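PDB 4UA1: regulatory protein from Bacillus megaterium, which probably represses the mercury-resistance operon when mercury is absent and, on binding the mercuric ion, activates its transcription while still bound to DNA. Local coordinates for residues C12-E17 and F51-Q56. Numbering follows the deposited sequence.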
loop_
_atom_site.group_PDB
_atom_site.type_symbol
_atom_site.label_atom_id
_atom_site.label_comp_id
_atom_site.label_asym_id
_atom_site.label_seq_id
_atom_site.Cartn_x
_atom_site.Cartn_y
_atom_site.Cartn_z
ATOM N N CYS B 12 16.507 16.058 0.016
ATOM C CA CYS B 12 16.498 14.615 -0.116
ATOM C C CYS B 12 15.113 14.178 -0.570
ATOM O O CYS B 12 14.838 12.988 -0.658
ATOM C CB CYS B 12 16.849 13.945 1.208
ATOM S SG CYS B 12 18.565 14.098 1.693
ATOM N N GLY B 13 14.231 15.147 -0.820
ATOM C CA GLY B 13 12.865 14.851 -1.215
ATOM C C GLY B 13 11.961 14.455 -0.061
ATOM O O GLY B 13 11.042 13.668 -0.234
ATOM N N VAL B 14 12.232 14.979 1.124
ATOM C CA VAL B 14 11.424 14.697 2.305
ATOM C C VAL B 14 10.944 16.015 2.933
ATOM O O VAL B 14 11.746 16.933 3.135
ATOM C CB VAL B 14 12.242 13.866 3.342
ATOM C CG1 VAL B 14 11.369 13.361 4.498
ATOM C CG2 VAL B 14 12.921 12.697 2.658
ATOM N N ASN B 15 9.641 16.142 3.201
ATOM C CA ASN B 15 9.140 17.388 3.809
ATOM C C ASN B 15 9.562 17.474 5.276
ATOM O O ASN B 15 9.830 16.443 5.902
ATOM C CB ASN B 15 7.615 17.539 3.666
ATOM C CG ASN B 15 6.842 16.395 4.277
ATOM O OD1 ASN B 15 7.114 15.973 5.403
ATOM N ND2 ASN B 15 5.829 15.917 3.559
ATOM N N LYS B 16 9.553 18.691 5.825
ATOM C CA LYS B 16 10.404 18.988 6.961
ATOM C C LYS B 16 10.009 18.054 8.092
ATOM O O LYS B 16 8.905 18.126 8.647
ATOM C CB LYS B 16 10.274 20.462 7.356
ATOM N N GLU B 17 10.976 17.196 8.427
ATOM C CA GLU B 17 10.670 15.937 9.084
ATOM C C GLU B 17 11.248 15.782 10.465
ATOM O O GLU B 17 12.371 15.286 10.636
ATOM C CB GLU B 17 11.220 14.807 8.238
ATOM C CG GLU B 17 10.530 13.506 8.450
ATOM C CD GLU B 17 9.126 13.496 7.833
ATOM O OE1 GLU B 17 8.465 14.556 7.739
ATOM O OE2 GLU B 17 8.706 12.415 7.374
ATOM N N PHE B 51 19.640 7.428 2.094
ATOM C CA PHE B 51 19.596 6.003 2.335
ATOM C C PHE B 51 18.171 5.588 2.770
ATOM O O PHE B 51 17.574 4.638 2.230
ATOM C CB PHE B 51 20.627 5.650 3.413
ATOM C CG PHE B 51 20.716 4.179 3.724
ATOM C CD1 PHE B 51 20.593 3.228 2.719
ATOM C CD2 PHE B 51 20.919 3.748 5.023
ATOM C CE1 PHE B 51 20.671 1.876 3.002
ATOM C CE2 PHE B 51 21.003 2.401 5.319
ATOM C CZ PHE B 51 20.871 1.463 4.309
ATOM N N ILE B 52 17.614 6.335 3.718
ATOM C CA ILE B 52 16.312 6.000 4.260
ATOM C C ILE B 52 15.223 6.175 3.203
ATOM O O ILE B 52 14.374 5.292 3.001
ATOM C CB ILE B 52 16.012 6.859 5.493
ATOM C CG1 ILE B 52 16.882 6.401 6.663
ATOM C CG2 ILE B 52 14.557 6.759 5.866
ATOM C CD1 ILE B 52 16.955 7.399 7.766
ATOM N N LYS B 53 15.261 7.314 2.523
ATOM C CA LYS B 53 14.305 7.577 1.466
ATOM C C LYS B 53 14.317 6.421 0.445
ATOM O O LYS B 53 13.262 5.879 0.077
ATOM C CB LYS B 53 14.611 8.935 0.803
ATOM C CG LYS B 53 13.709 9.308 -0.373
ATOM C CD LYS B 53 12.279 9.472 0.086
ATOM C CE LYS B 53 11.343 9.839 -1.046
ATOM N NZ LYS B 53 9.966 9.348 -0.732
ATOM N N ARG B 54 15.502 6.007 0.013
ATOM C CA ARG B 54 15.549 5.027 -1.061
ATOM C C ARG B 54 15.149 3.655 -0.577
ATOM O O ARG B 54 14.530 2.904 -1.324
ATOM C CB ARG B 54 16.924 4.981 -1.728
ATOM C CG ARG B 54 17.158 6.274 -2.454
ATOM C CD ARG B 54 18.509 6.392 -3.071
ATOM N NE ARG B 54 18.827 7.805 -3.228
ATOM C CZ ARG B 54 19.763 8.296 -4.033
ATOM N NH1 ARG B 54 20.454 7.499 -4.851
ATOM N NH2 ARG B 54 19.960 9.602 -4.060
ATOM N N MET B 55 15.485 3.327 0.667
ATOM C CA MET B 55 15.046 2.061 1.228
ATOM C C MET B 55 13.538 2.033 1.218
ATOM O O MET B 55 12.939 1.004 0.893
ATOM C CB MET B 55 15.594 1.837 2.645
ATOM C CG MET B 55 17.016 1.269 2.679
ATOM S SD MET B 55 17.470 0.509 4.256
ATOM C CE MET B 55 17.472 1.916 5.359
ATOM N N GLN B 56 12.911 3.169 1.536
ATOM C CA GLN B 56 11.454 3.194 1.470
ATOM C C GLN B 56 10.942 3.060 0.058
ATOM O O GLN B 56 9.902 2.460 -0.155
ATOM C CB GLN B 56 10.909 4.458 2.068
ATOM C CG GLN B 56 10.701 4.368 3.539
ATOM C CD GLN B 56 10.398 5.729 4.110
ATOM O OE1 GLN B 56 11.281 6.603 4.142
ATOM N NE2 GLN B 56 9.155 5.939 4.538
#
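Lys53 lays its aliphatic chain along the Cys12-Gly13-Val14 turn, joining the loop before helix 18-22 to helix 44-57 in the winged helix-turn-helix DNA-binding domain of the MerR family. In this helix-turn-helix the turn precedes helix 18-22, the probable recognition helix. CG of Lys53 stands anti to the backbone N (chi1 178°), and a bend at chi2 (64°) swings the rest of the chain alongside the loop. Three consecutive methylenes each touch a different residue of the loop: CG lies 3.9 Å from Cys12 O, CD packs 4.2 Å from Val14 CG2, and CE comes within 3.9 Å of Gly13 O. The two side chains run past each other in opposite directions, and of the two Val14 methyls it is CG2, beside the backbone N, that touches the lysine. Gly13 takes a positive phi of 79°, a conformation that favours glycine, and turns the chain between its two neighbours.

No hydrogen bond crosses the interface, which is small at 107 Å² and depends on van der Waals contact. The Cys12 side chain is buried against Val46, Leu49 and His50 of helix 44-57, the same helix that carries Lys53. On the far side of that helix, Phe51 and Met55 pack on Leu129 of the second subunit. Within the helix, Met55 folds back on Phe51, its CE 3.5 Å above the plane of the Phe51 ring and offset toward the rim.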